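Local coordinates for protein methionine gamma-lyase (Trichomonas vaginalis, PDB 1PFF) that belongs to the pyridoxal-phosphate-dependent enzymes of the Cys/Met metabolism family and assembles as four copies of its chain, at residues 41-46 and 68-73; 277-282 and 312-317. All blocks are in the same frame, centred on the assembly; numbering follows the deposited sequence.

Contact 1 (41-46 and 68-73)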
loop_
_atom_site.group_PDB
_atom_site.type_symbol
_atom_site.label_atom_id
_atom_site.label_comp_id
_atom_site.label_asym_id
_atom_site.label_seq_id
_atom_site.Cartn_x
_atom_site.Cartn_y
_atom_site.Cartn_z
ATOM N N ILE A 41 26.752 -24.363 -17.891
ATOM C CA ILE A 41 27.466 -23.531 -18.852
ATOM C C ILE A 41 26.789 -22.181 -18.857
ATOM O O ILE A 41 25.572 -22.100 -19.039
ATOM C CB ILE A 41 27.425 -24.140 -20.268
ATOM C CG1 ILE A 41 27.971 -25.570 -20.252
ATOM C CG2 ILE A 41 28.214 -23.251 -21.252
ATOM C CD1 ILE A 41 27.585 -26.389 -21.455
ATOM N N SER A 42 27.574 -21.132 -18.659
ATOM C CA SER A 42 27.059 -19.768 -18.667
ATOM C C SER A 42 27.820 -18.939 -19.688
ATOM O O SER A 42 28.987 -19.213 -19.984
ATOM C CB SER A 42 27.207 -19.133 -17.282
ATOM O OG SER A 42 26.805 -17.765 -17.297
ATOM N N ASP A 43 27.144 -17.937 -20.242
ATOM C CA ASP A 43 27.822 -16.943 -21.045
ATOM C C ASP A 43 28.768 -16.129 -20.156
ATOM O O ASP A 43 28.562 -16.019 -18.945
ATOM C CB ASP A 43 26.828 -16.028 -21.761
ATOM C CG ASP A 43 27.513 -15.069 -22.719
ATOM O OD1 ASP A 43 27.364 -13.844 -22.526
ATOM O OD2 ASP A 43 28.223 -15.450 -23.681
ATOM N N ASP A 44 29.807 -15.571 -20.763
ATOM C CA ASP A 44 30.808 -14.828 -20.011
ATOM C C ASP A 44 30.497 -13.331 -19.902
ATOM O O ASP A 44 31.306 -12.575 -19.380
ATOM C CB ASP A 44 32.200 -15.063 -20.613
ATOM C CG ASP A 44 32.352 -14.459 -21.994
ATOM O OD1 ASP A 44 31.359 -13.938 -22.549
ATOM O OD2 ASP A 44 33.430 -14.461 -22.612
ATOM N N CYS A 45 29.340 -12.909 -20.415
ATOM C CA CYS A 45 28.885 -11.524 -20.284
ATOM C C CYS A 45 27.684 -11.464 -19.347
ATOM O O CYS A 45 26.530 -11.529 -19.791
ATOM C CB CYS A 45 28.492 -10.940 -21.643
ATOM S SG CYS A 45 29.818 -10.783 -22.855
ATOM N N LEU A 46 27.950 -11.333 -18.053
ATOM C CA LEU A 46 26.877 -11.364 -17.061
ATOM C C LEU A 46 26.752 -10.076 -16.246
ATOM O O LEU A 46 27.739 -9.384 -15.983
ATOM C CB LEU A 46 27.033 -12.563 -16.122
ATOM C CG LEU A 46 26.961 -13.981 -16.703
ATOM C CD1 LEU A 46 27.038 -14.984 -15.568
ATOM C CD2 LEU A 46 25.712 -14.215 -17.565
ATOM N N ILE A 68 31.698 -19.138 -20.864
ATOM C CA ILE A 68 32.143 -19.172 -22.261
ATOM C C ILE A 68 31.514 -18.038 -23.075
ATOM O O ILE A 68 30.469 -17.490 -22.700
ATOM C CB ILE A 68 31.802 -20.544 -22.906
ATOM C CG1 ILE A 68 30.285 -20.657 -23.161
ATOM C CG2 ILE A 68 32.306 -21.714 -22.018
ATOM C CD1 ILE A 68 29.896 -21.791 -24.093
ATOM N N ASP A 69 32.142 -17.696 -24.192
ATOM C CA ASP A 69 31.555 -16.702 -25.087
ATOM C C ASP A 69 30.529 -17.386 -25.979
ATOM O O ASP A 69 30.882 -18.074 -26.940
ATOM C CB ASP A 69 32.646 -16.012 -25.903
ATOM C CG ASP A 69 32.110 -14.926 -26.820
ATOM O OD1 ASP A 69 30.871 -14.759 -26.946
ATOM O OD2 ASP A 69 32.879 -14.192 -27.477
ATOM N N MET A 70 29.252 -17.204 -25.660
ATOM C CA MET A 70 28.196 -17.913 -26.384
ATOM C C MET A 70 27.822 -17.298 -27.744
ATOM O O MET A 70 26.930 -17.808 -28.437
ATOM C CB MET A 70 26.956 -18.076 -25.503
ATOM C CG MET A 70 27.143 -19.082 -24.377
ATOM S SD MET A 70 25.579 -19.343 -23.530
ATOM C CE MET A 70 26.088 -20.488 -22.271
ATOM N N ALA A 71 28.497 -16.216 -28.125
ATOM C CA ALA A 71 28.341 -15.651 -29.468
ATOM C C ALA A 71 29.284 -16.337 -30.471
ATOM O O ALA A 71 29.178 -16.120 -31.673
ATOM C CB ALA A 71 28.561 -14.132 -29.450
ATOM N N VAL A 72 30.198 -17.170 -29.975
ATOM C CA VAL A 72 31.083 -17.943 -30.849
ATOM C C VAL A 72 30.324 -19.200 -31.302
ATOM O O VAL A 72 29.900 -19.991 -30.465
ATOM C CB VAL A 72 32.412 -18.333 -30.138
ATOM C CG1 VAL A 72 33.322 -19.162 -31.065
ATOM C CG2 VAL A 72 33.151 -17.081 -29.652
ATOM N N PRO A 73 30.119 -19.370 -32.613
ATOM C CA PRO A 73 29.362 -20.526 -33.112
ATOM C C PRO A 73 29.969 -21.849 -32.624
ATOM O O PRO A 73 31.187 -21.989 -32.608
ATOM C CB PRO A 73 29.474 -20.386 -34.628
ATOM C CG PRO A 73 29.689 -18.889 -34.837
ATOM C CD PRO A 73 30.582 -18.495 -33.708
#
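The carboxylate oxygen OD2 of D43 is gripped by two groups: the backbone N of M70 donates to it at 2.8 Å, nearly in line with the C-O bond, and K98 forms a salt bridge with it. This is the exit of a beta-alpha-beta unit, in which parallel strands 39-43 and 64-68 lie side by side at one border of the seven-stranded sheet, joined through helix 48-60. Between 41-46 and 68-73 the pairing comes down to one parallel bridge, D43 with I68, at the end of the strands, flanked by the bond from I68 N to S42 O (2.9 Å). On the far side of the bridge D44 N reaches I68 O only weakly, at an N-H...O angle of 123°, and the CA of D43 offers a C-H to the same oxygen.

The carboxylate of D43 leaves its strand with CG anti to the backbone N (chi1 -174°), which carries OD2 across to the loop at M70 while OD1 stays with its own segment. There C45 N meets OD1 from above the carboxylate plane at 3.0 Å, closing an Asx turn. D69 repeats the device, its OD1 accepting from A71 N at the start of a type I turn that runs to V72. The carboxylates of D43, D44 and D69 come together here, and K98 makes a salt bridge to each, probably offsetting the build-up of negative charge.

An apolar cluster adjoins the polar one. CG2 of I41 lies 3.6 Å from CD1 of I68. M70, extended beyond CG, runs alongside D43 to I41, so that its CE touches CG2 of I41 and comes within 3.4 Å of the backbone N of D43.

Contact 2 (277-282 and 312-317)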
loop_
_atom_site.group_PDB
_atom_site.type_symbol
_atom_site.label_atom_id
_atom_site.label_comp_id
_atom_site.label_asym_id
_atom_site.label_seq_id
_atom_site.Cartn_x
_atom_site.Cartn_y
_atom_site.Cartn_z
ATOM N N PRO A 277 11.312 4.263 -17.122
ATOM C CA PRO A 277 10.795 5.048 -18.253
ATOM C C PRO A 277 11.474 6.405 -18.453
ATOM O O PRO A 277 11.090 7.135 -19.373
ATOM C CB PRO A 277 9.314 5.227 -17.898
ATOM C CG PRO A 277 9.284 5.226 -16.402
ATOM C CD PRO A 277 10.488 4.440 -15.910
ATOM N N GLU A 278 12.450 6.724 -17.605
ATOM C CA GLU A 278 13.239 7.945 -17.725
ATOM C C GLU A 278 14.657 7.585 -18.164
ATOM O O GLU A 278 15.166 6.517 -17.815
ATOM C CB GLU A 278 13.292 8.702 -16.394
ATOM C CG GLU A 278 11.939 9.180 -15.884
ATOM C CD GLU A 278 12.022 10.496 -15.125
ATOM O OE1 GLU A 278 12.868 10.612 -14.205
ATOM O OE2 GLU A 278 11.234 11.417 -15.445
ATOM N N SER A 279 15.288 8.474 -18.924
ATOM C CA SER A 279 16.643 8.223 -19.415
ATOM C C SER A 279 17.656 8.291 -18.279
ATOM O O SER A 279 17.685 9.274 -17.520
ATOM C CB SER A 279 17.008 9.206 -20.525
ATOM O OG SER A 279 16.145 9.028 -21.632
ATOM N N LEU A 280 18.449 7.224 -18.149
ATOM C CA LEU A 280 19.493 7.134 -17.123
ATOM C C LEU A 280 20.840 6.748 -17.730
ATOM O O LEU A 280 20.902 6.031 -18.730
ATOM C CB LEU A 280 19.111 6.144 -16.012
ATOM C CG LEU A 280 17.771 6.341 -15.287
ATOM C CD1 LEU A 280 17.441 5.121 -14.442
ATOM C CD2 LEU A 280 17.752 7.617 -14.439
ATOM N N ILE A 281 21.917 7.208 -17.096
ATOM C CA ILE A 281 23.263 7.050 -17.642
ATOM C C ILE A 281 24.250 6.770 -16.508
ATOM O O ILE A 281 24.041 7.196 -15.363
ATOM C CB ILE A 281 23.654 8.310 -18.479
ATOM C CG1 ILE A 281 24.871 8.046 -19.384
ATOM C CG2 ILE A 281 23.888 9.541 -17.582
ATOM C CD1 ILE A 281 24.974 9.021 -20.565
ATOM N N GLN A 282 25.313 6.041 -16.831
ATOM C CA GLN A 282 26.342 5.712 -15.859
ATOM C C GLN A 282 27.653 5.384 -16.545
ATOM O O GLN A 282 27.689 5.043 -17.732
ATOM C CB GLN A 282 25.914 4.528 -14.984
ATOM C CG GLN A 282 25.777 3.220 -15.745
ATOM C CD GLN A 282 25.450 2.038 -14.853
ATOM O OE1 GLN A 282 24.812 2.194 -13.807
ATOM N NE2 GLN A 282 25.874 0.850 -15.270
ATOM N N GLY A 312 15.025 6.441 -22.071
ATOM C CA GLY A 312 13.671 6.498 -21.547
ATOM C C GLY A 312 12.645 6.932 -22.576
ATOM O O GLY A 312 12.923 6.949 -23.778
ATOM N N CYS A 313 11.462 7.313 -22.097
ATOM C CA CYS A 313 10.342 7.635 -22.972
ATOM C C CYS A 313 10.119 9.129 -23.193
ATOM O O CYS A 313 9.085 9.517 -23.737
ATOM C CB CYS A 313 9.064 7.014 -22.420
ATOM S SG CYS A 313 9.146 5.221 -22.342
ATOM N N GLU A 314 11.082 9.951 -22.789
ATOM C CA GLU A 314 11.012 11.403 -23.006
ATOM C C GLU A 314 10.975 11.715 -24.504
ATOM O O GLU A 314 11.272 10.845 -25.328
ATOM C CB GLU A 314 12.219 12.106 -22.367
ATOM C CG GLU A 314 12.393 11.879 -20.868
ATOM C CD GLU A 314 13.392 10.776 -20.541
ATOM O OE1 GLU A 314 13.570 9.852 -21.365
ATOM O OE2 GLU A 314 13.996 10.831 -19.450
ATOM N N ASN A 315 10.612 12.950 -24.862
ATOM C CA ASN A 315 10.773 13.414 -26.240
ATOM C C ASN A 315 12.208 13.151 -26.679
ATOM O O ASN A 315 13.145 13.588 -26.013
ATOM C CB ASN A 315 10.468 14.910 -26.351
ATOM C CG ASN A 315 10.434 15.409 -27.798
ATOM O OD1 ASN A 315 11.282 15.064 -28.628
ATOM N ND2 ASN A 315 9.453 16.247 -28.094
ATOM N N VAL A 316 12.379 12.433 -27.786
ATOM C CA VAL A 316 13.717 12.012 -28.225
ATOM C C VAL A 316 14.654 13.195 -28.486
ATOM O O VAL A 316 15.851 13.110 -28.230
ATOM C CB VAL A 316 13.664 11.038 -29.453
ATOM C CG1 VAL A 316 13.177 11.745 -30.725
ATOM C CG2 VAL A 316 15.015 10.364 -29.664
ATOM N N GLN A 317 14.096 14.294 -28.979
ATOM C CA GLN A 317 14.885 15.487 -29.277
ATOM C C GLN A 317 15.501 16.076 -28.006
ATOM O O GLN A 317 16.637 16.519 -28.035
ATOM C CB GLN A 317 14.041 16.529 -30.017
ATOM C CG GLN A 317 14.851 17.542 -30.846
ATOM C CD GLN A 317 16.007 16.910 -31.607
ATOM O OE1 GLN A 317 15.791 16.056 -32.468
ATOM N NE2 GLN A 317 17.237 17.310 -31.276
#
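The carboxylate of E314 meets the backbone N and the hydroxyl of S279 in different ways. At its edge, S279 N donates to OE2 on the syn lone pair, a nearly straight bond of 2.7 Å. Over one face sits the CA of E278, 3.4 Å from OE2; from the opposite face the hydroxyl OG of S279 donates to OE1, at 2.7 Å. One residue thus holds both oxygens, which should fix the rotation of the group. The bend of the E314 side chain at chi2 (97°) brings the carboxylate to S279, though the CB itself does not point there.

The hydroxyl of S279 is used twice, for G312 N donates to OG at 2.9 Å. Its position beside its own backbone N (chi1 -63°) lets N and OG face the same carboxylate. All of this lies just before the start of strand 280-282 and just after the end of its antiparallel neighbour 306-310 in the five-stranded sheet, where the chain turns into helix 316-328. N315 is the N-cap of that helix, its OD1 accepting from Q317 N.

Two residues before the serine, P277 O accepts from C313 N at 2.8 Å, the donor 42° above the carbonyl plane, and G312 CA lies close by that oxygen. P277 and C313 also pack against T195 and M198 of the second subunit, while N206 in helix 183-216 donates through ND2 to G312 O.

In the fold
From the N terminus, the chain first forms the seven-stranded sheet. Contact 1 closes early: strand 39-43 leads through helix 48-60 to strand 64-68, and the loop after it returns to the end of strand 39-43. The chain then completes that sheet and the long helix 183-216 before entering the five-stranded sheet. Contact 2 closes a separate loop there, linking the approach to strand 280-282 with the approach to helix 316-328. The two loops follow one another without nesting or crossing. The centres of contacts 1 and 2 lie about 30 Å apart, on opposite sides of the chain's centre, and only contact 2 also meets the second subunit.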